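Local atomic coordinates of DNA polymerase (Pyrobaculum calidifontis, PDB entry 5MDN), a protein that probably catalyses template-directed DNA synthesis, extending a DNA chain with deoxyribonucleoside triphosphates and releasing diphosphate, as a family B polymerase. Residues Ala297-Ile311 with Tyr332-Lys346. Numbering follows the deposited sequence.
Sequences AEYFGVMKRSERVLI and YVLDDVRSTLGLAEK
Arg308 reaches from the loop onto segment 332-346 of helix 326-356, where its NH2 forms a salt bridge with OD1 of Asp336, modelled so short that its exact length is doubtful. The carboxylate meets the guanidinium at its edge, the two planes 53° apart. CB of Asp335 lies over one guanidinium face, 3.7 Å from CZ of Arg308. Two weak hydrogen bonds add to it: Arg308 NH1 to Ser339 OG (3.3 Å) and Val309 N to Asp335 OD2 (3.3 Å). Ser339 OG is itself tied to Asp335 O at 2.8 Å.

Among the aromatic and apolar contacts, Ile311 CB sits 4.2 Å from the centroid of the Tyr332 ring, a CH-pi contact over one face; Asp336 OD2 lies above the opposite face, toward the rim. Met303 bends at its last torsion (chi3 -68°), bringing CE to 3.8 Å from Arg338 CB. Val302 CG1 rests on the backbone of Gly342, 3.9 Å from its C atom. Leu343 CD2 approaches the ring of Phe300, the residue before Gly301, whose positive phi belongs to a Schellman motif.

Tyr332 and Asp336 have the spacing of the Exo III motif, YX3D, of family B proofreading domains. Asp336 lies close to Asp169 of strand 165-172, known to bind magnesium though it holds none in this chain, and the Asp336 side chain is about 5 Å from a bound magnesium ion. Helix 326-356 lies between the loop and the exonuclease sheet, with Val333 touching Ala190 on strand 186-193 and Leu343 packing against Leu293 and Val296 of helix 293-299.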
loop_
_atom_site.group_PDB
_atom_site.type_symbol
_atom_site.label_atom_id
_atom_site.label_comp_id
_atom_site.label_asym_id
_atom_site.label_seq_id
_atom_site.Cartn_x
_atom_site.Cartn_y
_atom_site.Cartn_z
ATOM N N ALA A 297 6.388 -12.149 7.844
ATOM C CA ALA A 297 6.684 -12.244 9.270
ATOM C C ALA A 297 8.157 -12.547 9.516
ATOM O O ALA A 297 8.765 -11.998 10.443
ATOM C CB ALA A 297 5.806 -13.316 9.914
ATOM N N GLU A 298 8.749 -13.420 8.697
ATOM C CA GLU A 298 10.162 -13.746 8.859
ATOM C C GLU A 298 11.052 -12.561 8.505
ATOM O O GLU A 298 12.037 -12.289 9.203
ATOM C CB GLU A 298 10.525 -14.955 7.999
ATOM C CG GLU A 298 11.824 -15.630 8.409
ATOM C CD GLU A 298 12.349 -16.577 7.347
ATOM O OE1 GLU A 298 11.581 -17.454 6.901
ATOM O OE2 GLU A 298 13.531 -16.447 6.960
ATOM N N TYR A 299 10.743 -11.865 7.405
ATOM C CA TYR A 299 11.569 -10.738 6.976
ATOM C C TYR A 299 11.694 -9.688 8.073
ATOM O O TYR A 299 12.789 -9.170 8.324
ATOM C CB TYR A 299 10.988 -10.115 5.707
ATOM C CG TYR A 299 11.961 -9.230 4.960
ATOM C CD1 TYR A 299 12.937 -9.779 4.137
ATOM C CD2 TYR A 299 11.909 -7.848 5.082
ATOM C CE1 TYR A 299 13.833 -8.975 3.454
ATOM C CE2 TYR A 299 12.799 -7.037 4.404
ATOM C CZ TYR A 299 13.759 -7.606 3.592
ATOM O OH TYR A 299 14.646 -6.801 2.915
ATOM N N PHE A 300 10.588 -9.362 8.735
ATOM C CA PHE A 300 10.594 -8.383 9.811
ATOM C C PHE A 300 10.930 -8.998 11.163
ATOM O O PHE A 300 10.923 -8.281 12.171
ATOM C CB PHE A 300 9.237 -7.670 9.881
ATOM C CG PHE A 300 8.955 -6.784 8.700
ATOM C CD1 PHE A 300 8.536 -7.322 7.494
ATOM C CD2 PHE A 300 9.117 -5.412 8.795
ATOM C CE1 PHE A 300 8.281 -6.508 6.406
ATOM C CE2 PHE A 300 8.863 -4.594 7.712
ATOM C CZ PHE A 300 8.446 -5.142 6.516
ATOM N N GLY A 301 11.221 -10.294 11.208
ATOM C CA GLY A 301 11.734 -10.914 12.417
ATOM C C GLY A 301 10.750 -11.049 13.558
ATOM O O GLY A 301 11.128 -10.849 14.719
ATOM N N VAL A 302 9.494 -11.376 13.264
ATOM C CA VAL A 302 8.514 -11.568 14.328
ATOM C C VAL A 302 8.320 -13.061 14.576
ATOM O O VAL A 302 8.000 -13.476 15.695
ATOM C CB VAL A 302 7.180 -10.864 14.006
ATOM C CG1 VAL A 302 7.433 -9.441 13.531
ATOM C CG2 VAL A 302 6.377 -11.636 12.974
ATOM N N MET A 303 8.495 -13.877 13.535
ATOM C CA MET A 303 8.364 -15.321 13.683
ATOM C C MET A 303 9.180 -16.035 12.618
ATOM O O MET A 303 9.074 -15.708 11.432
ATOM C CB MET A 303 6.898 -15.754 13.582
ATOM C CG MET A 303 6.639 -17.160 14.096
ATOM S SD MET A 303 4.887 -17.507 14.338
ATOM C CE MET A 303 4.521 -16.419 15.709
ATOM N N LYS A 304 9.983 -17.009 13.040
ATOM C CA LYS A 304 10.821 -17.739 12.102
ATOM C C LYS A 304 9.982 -18.819 11.431
ATOM O O LYS A 304 9.317 -19.613 12.104
ATOM C CB LYS A 304 12.038 -18.344 12.798
ATOM C CG LYS A 304 13.236 -18.489 11.868
ATOM C CD LYS A 304 14.551 -18.281 12.595
ATOM C CE LYS A 304 15.475 -17.382 11.787
ATOM N NZ LYS A 304 16.760 -17.115 12.487
ATOM N N ARG A 305 10.010 -18.832 10.099
ATOM C CA ARG A 305 9.216 -19.779 9.324
ATOM C C ARG A 305 9.558 -21.226 9.656
ATOM O O ARG A 305 8.674 -22.091 9.643
ATOM C CB ARG A 305 9.416 -19.489 7.839
ATOM C CG ARG A 305 8.436 -20.138 6.893
ATOM C CD ARG A 305 8.389 -19.336 5.599
ATOM N NE ARG A 305 7.832 -20.091 4.484
ATOM C CZ ARG A 305 8.544 -20.921 3.729
ATOM N NH1 ARG A 305 9.836 -21.094 3.974
ATOM N NH2 ARG A 305 7.970 -21.576 2.731
ATOM N N SER A 306 10.824 -21.511 9.968
ATOM C CA SER A 306 11.216 -22.869 10.333
ATOM C C SER A 306 10.863 -23.243 11.768
ATOM O O SER A 306 10.877 -24.433 12.097
ATOM C CB SER A 306 12.718 -23.058 10.117
ATOM O OG SER A 306 13.467 -22.155 10.913
ATOM N N GLU A 307 10.550 -22.274 12.628
ATOM C CA GLU A 307 10.095 -22.554 13.985
ATOM C C GLU A 307 8.576 -22.484 14.107
ATOM O O GLU A 307 8.053 -22.193 15.188
ATOM C CB GLU A 307 10.749 -21.602 14.987
ATOM C CG GLU A 307 12.269 -21.588 14.966
ATOM C CD GLU A 307 12.847 -20.607 15.972
ATOM O OE1 GLU A 307 12.108 -20.198 16.899
ATOM O OE2 GLU A 307 14.039 -20.249 15.837
ATOM N N ARG A 308 7.859 -22.733 13.013
ATOM C CA ARG A 308 6.439 -22.428 12.921
ATOM C C ARG A 308 5.722 -23.521 12.143
ATOM O O ARG A 308 6.271 -24.102 11.203
ATOM C CB ARG A 308 6.195 -21.067 12.244
ATOM C CG ARG A 308 4.725 -20.764 12.007
ATOM C CD ARG A 308 4.481 -20.360 10.565
ATOM N NE ARG A 308 3.117 -19.882 10.348
ATOM C CZ ARG A 308 2.740 -18.611 10.414
ATOM N NH1 ARG A 308 3.626 -17.664 10.689
ATOM N NH2 ARG A 308 1.473 -18.287 10.199
ATOM N N VAL A 309 4.486 -23.802 12.559
ATOM C CA VAL A 309 3.654 -24.778 11.871
ATOM C C VAL A 309 3.187 -24.193 10.546
ATOM O O VAL A 309 2.804 -23.018 10.465
ATOM C CB VAL A 309 2.467 -25.179 12.763
ATOM C CG1 VAL A 309 1.563 -26.165 12.051
ATOM C CG2 VAL A 309 2.963 -25.755 14.082
ATOM N N LEU A 310 3.199 -25.015 9.498
ATOM C CA LEU A 310 2.814 -24.569 8.160
ATOM C C LEU A 310 1.944 -25.633 7.504
ATOM O O LEU A 310 2.412 -26.741 7.224
ATOM C CB LEU A 310 4.042 -24.273 7.299
ATOM C CG LEU A 310 4.770 -22.960 7.587
ATOM C CD1 LEU A 310 6.002 -22.834 6.710
ATOM C CD2 LEU A 310 3.829 -21.791 7.356
ATOM N N ILE A 311 0.684 -25.290 7.261
ATOM C CA ILE A 311 -0.252 -26.153 6.543
ATOM C C ILE A 311 -0.356 -25.654 5.105
ATOM O O ILE A 311 -0.407 -24.434 4.879
ATOM C CB ILE A 311 -1.634 -26.177 7.223
ATOM C CG1 ILE A 311 -1.699 -27.201 8.363
ATOM C CG2 ILE A 311 -2.747 -26.438 6.210
ATOM C CD1 ILE A 311 -0.774 -26.931 9.511
ATOM N N TYR A 332 -1.513 -23.547 13.561
ATOM C CA TYR A 332 -1.343 -22.780 12.333
ATOM C C TYR A 332 -2.103 -21.461 12.417
ATOM O O TYR A 332 -1.582 -20.403 12.046
ATOM C CB TYR A 332 -1.815 -23.608 11.135
ATOM C CG TYR A 332 -1.825 -22.866 9.814
ATOM C CD1 TYR A 332 -0.648 -22.638 9.110
ATOM C CD2 TYR A 332 -3.016 -22.407 9.264
ATOM C CE1 TYR A 332 -0.658 -21.962 7.901
ATOM C CE2 TYR A 332 -3.035 -21.734 8.058
ATOM C CZ TYR A 332 -1.853 -21.514 7.381
ATOM O OH TYR A 332 -1.863 -20.844 6.180
ATOM N N VAL A 333 -3.347 -21.512 12.897
ATOM C CA VAL A 333 -4.147 -20.301 13.039
ATOM C C VAL A 333 -3.557 -19.386 14.111
ATOM O O VAL A 333 -3.539 -18.159 13.951
ATOM C CB VAL A 333 -5.612 -20.675 13.335
ATOM C CG1 VAL A 333 -6.391 -19.472 13.803
ATOM C CG2 VAL A 333 -6.259 -21.287 12.107
ATOM N N LEU A 334 -3.056 -19.961 15.211
ATOM C CA LEU A 334 -2.452 -19.135 16.257
ATOM C C LEU A 334 -1.164 -18.479 15.776
ATOM O O LEU A 334 -0.908 -17.309 16.083
ATOM C CB LEU A 334 -2.177 -19.955 17.519
ATOM C CG LEU A 334 -3.283 -20.157 18.560
ATOM C CD1 LEU A 334 -3.912 -18.822 18.939
ATOM C CD2 LEU A 334 -4.338 -21.139 18.102
ATOM N N ASP A 335 -0.338 -19.213 15.027
ATOM C CA ASP A 335 0.874 -18.615 14.482
ATOM C C ASP A 335 0.554 -17.514 13.479
ATOM O O ASP A 335 1.337 -16.571 13.323
ATOM C CB ASP A 335 1.751 -19.692 13.843
ATOM C CG ASP A 335 2.430 -20.575 14.873
ATOM O OD1 ASP A 335 2.594 -20.122 16.026
ATOM O OD2 ASP A 335 2.802 -21.718 14.532
ATOM N N ASP A 336 -0.581 -17.619 12.785
ATOM C CA ASP A 336 -1.025 -16.533 11.917
ATOM C C ASP A 336 -1.327 -15.274 12.722
ATOM O O ASP A 336 -0.774 -14.201 12.454
ATOM C CB ASP A 336 -2.254 -16.968 11.117
ATOM C CG ASP A 336 -1.899 -17.804 9.902
ATOM O OD1 ASP A 336 -0.748 -17.712 9.432
ATOM O OD2 ASP A 336 -2.775 -18.545 9.410
ATOM N N VAL A 337 -2.213 -15.387 13.716
ATOM C CA VAL A 337 -2.648 -14.208 14.462
ATOM C C VAL A 337 -1.520 -13.655 15.327
ATOM O O VAL A 337 -1.436 -12.439 15.544
ATOM C CB VAL A 337 -3.907 -14.531 15.291
ATOM C CG1 VAL A 337 -3.581 -15.461 16.457
ATOM C CG2 VAL A 337 -4.564 -13.250 15.787
ATOM N N ARG A 338 -0.632 -14.518 15.832
ATOM C CA ARG A 338 0.520 -14.023 16.581
ATOM C C ARG A 338 1.475 -13.256 15.675
ATOM O O ARG A 338 2.054 -12.245 16.090
ATOM C CB ARG A 338 1.239 -15.177 17.279
ATOM C CG ARG A 338 0.600 -15.581 18.600
ATOM C CD ARG A 338 0.779 -17.062 18.896
ATOM N NE ARG A 338 0.822 -17.327 20.333
ATOM C CZ ARG A 338 0.638 -18.525 20.878
ATOM N NH1 ARG A 338 0.391 -19.575 20.107
ATOM N NH2 ARG A 338 0.696 -18.671 22.195
ATOM N N SER A 339 1.660 -13.726 14.439
ATOM C CA SER A 339 2.451 -12.970 13.473
ATOM C C SER A 339 1.757 -11.666 13.092
ATOM O O SER A 339 2.415 -10.632 12.925
ATOM C CB SER A 339 2.717 -13.822 12.234
ATOM O OG SER A 339 3.527 -14.940 12.548
ATOM N N THR A 340 0.430 -11.702 12.935
ATOM C CA THR A 340 -0.311 -10.505 12.543
ATOM C C THR A 340 -0.155 -9.399 13.580
ATOM O O THR A 340 0.135 -8.247 13.237
ATOM C CB THR A 340 -1.786 -10.846 12.335
ATOM O OG1 THR A 340 -1.914 -11.806 11.279
ATOM C CG2 THR A 340 -2.576 -9.596 11.973
ATOM N N LEU A 341 -0.343 -9.730 14.859
ATOM C CA LEU A 341 -0.122 -8.739 15.906
ATOM C C LEU A 341 1.354 -8.383 16.030
ATOM O O LEU A 341 1.689 -7.249 16.391
ATOM C CB LEU A 341 -0.665 -9.250 17.242
ATOM C CG LEU A 341 -0.702 -8.216 18.371
ATOM C CD1 LEU A 341 -1.551 -7.022 17.965
ATOM C CD2 LEU A 341 -1.222 -8.831 19.660
ATOM N N GLY A 342 2.245 -9.334 15.743
ATOM C CA GLY A 342 3.666 -9.024 15.735
ATOM C C GLY A 342 4.030 -8.007 14.671
ATOM O O GLY A 342 4.744 -7.036 14.940
ATOM N N LEU A 343 3.558 -8.229 13.440
ATOM C CA LEU A 343 3.763 -7.250 12.375
ATOM C C LEU A 343 3.188 -5.891 12.752
ATOM O O LEU A 343 3.811 -4.853 12.501
ATOM C CB LEU A 343 3.135 -7.742 11.071
ATOM C CG LEU A 343 3.978 -8.630 10.158
ATOM C CD1 LEU A 343 3.106 -9.269 9.089
ATOM C CD2 LEU A 343 5.100 -7.826 9.523
ATOM N N ALA A 344 1.985 -5.878 13.336
ATOM C CA ALA A 344 1.353 -4.619 13.721
ATOM C C ALA A 344 2.235 -3.818 14.670
ATOM O O ALA A 344 2.392 -2.603 14.504
ATOM C CB ALA A 344 -0.009 -4.893 14.357
ATOM N N GLU A 345 2.831 -4.481 15.663
ATOM C CA GLU A 345 3.712 -3.783 16.595
ATOM C C GLU A 345 4.863 -3.084 15.880
ATOM O O GLU A 345 5.359 -2.058 16.359
ATOM C CB GLU A 345 4.246 -4.764 17.636
ATOM C CG GLU A 345 3.180 -5.282 18.593
ATOM C CD GLU A 345 3.547 -6.617 19.218
ATOM O OE1 GLU A 345 4.745 -6.971 19.206
ATOM O OE2 GLU A 345 2.637 -7.309 19.725
ATOM N N LYS A 346 5.302 -3.619 14.742
ATOM C CA LYS A 346 6.385 -3.010 13.977
ATOM C C LYS A 346 5.893 -1.972 12.971
ATOM O O LYS A 346 6.548 -0.943 12.781
ATOM C CB LYS A 346 7.189 -4.092 13.252
ATOM C CG LYS A 346 7.786 -5.143 14.171
ATOM C CD LYS A 346 9.151 -5.592 13.671
ATOM C CE LYS A 346 9.856 -6.471 14.690
ATOM N NZ LYS A 346 10.049 -5.762 15.982
#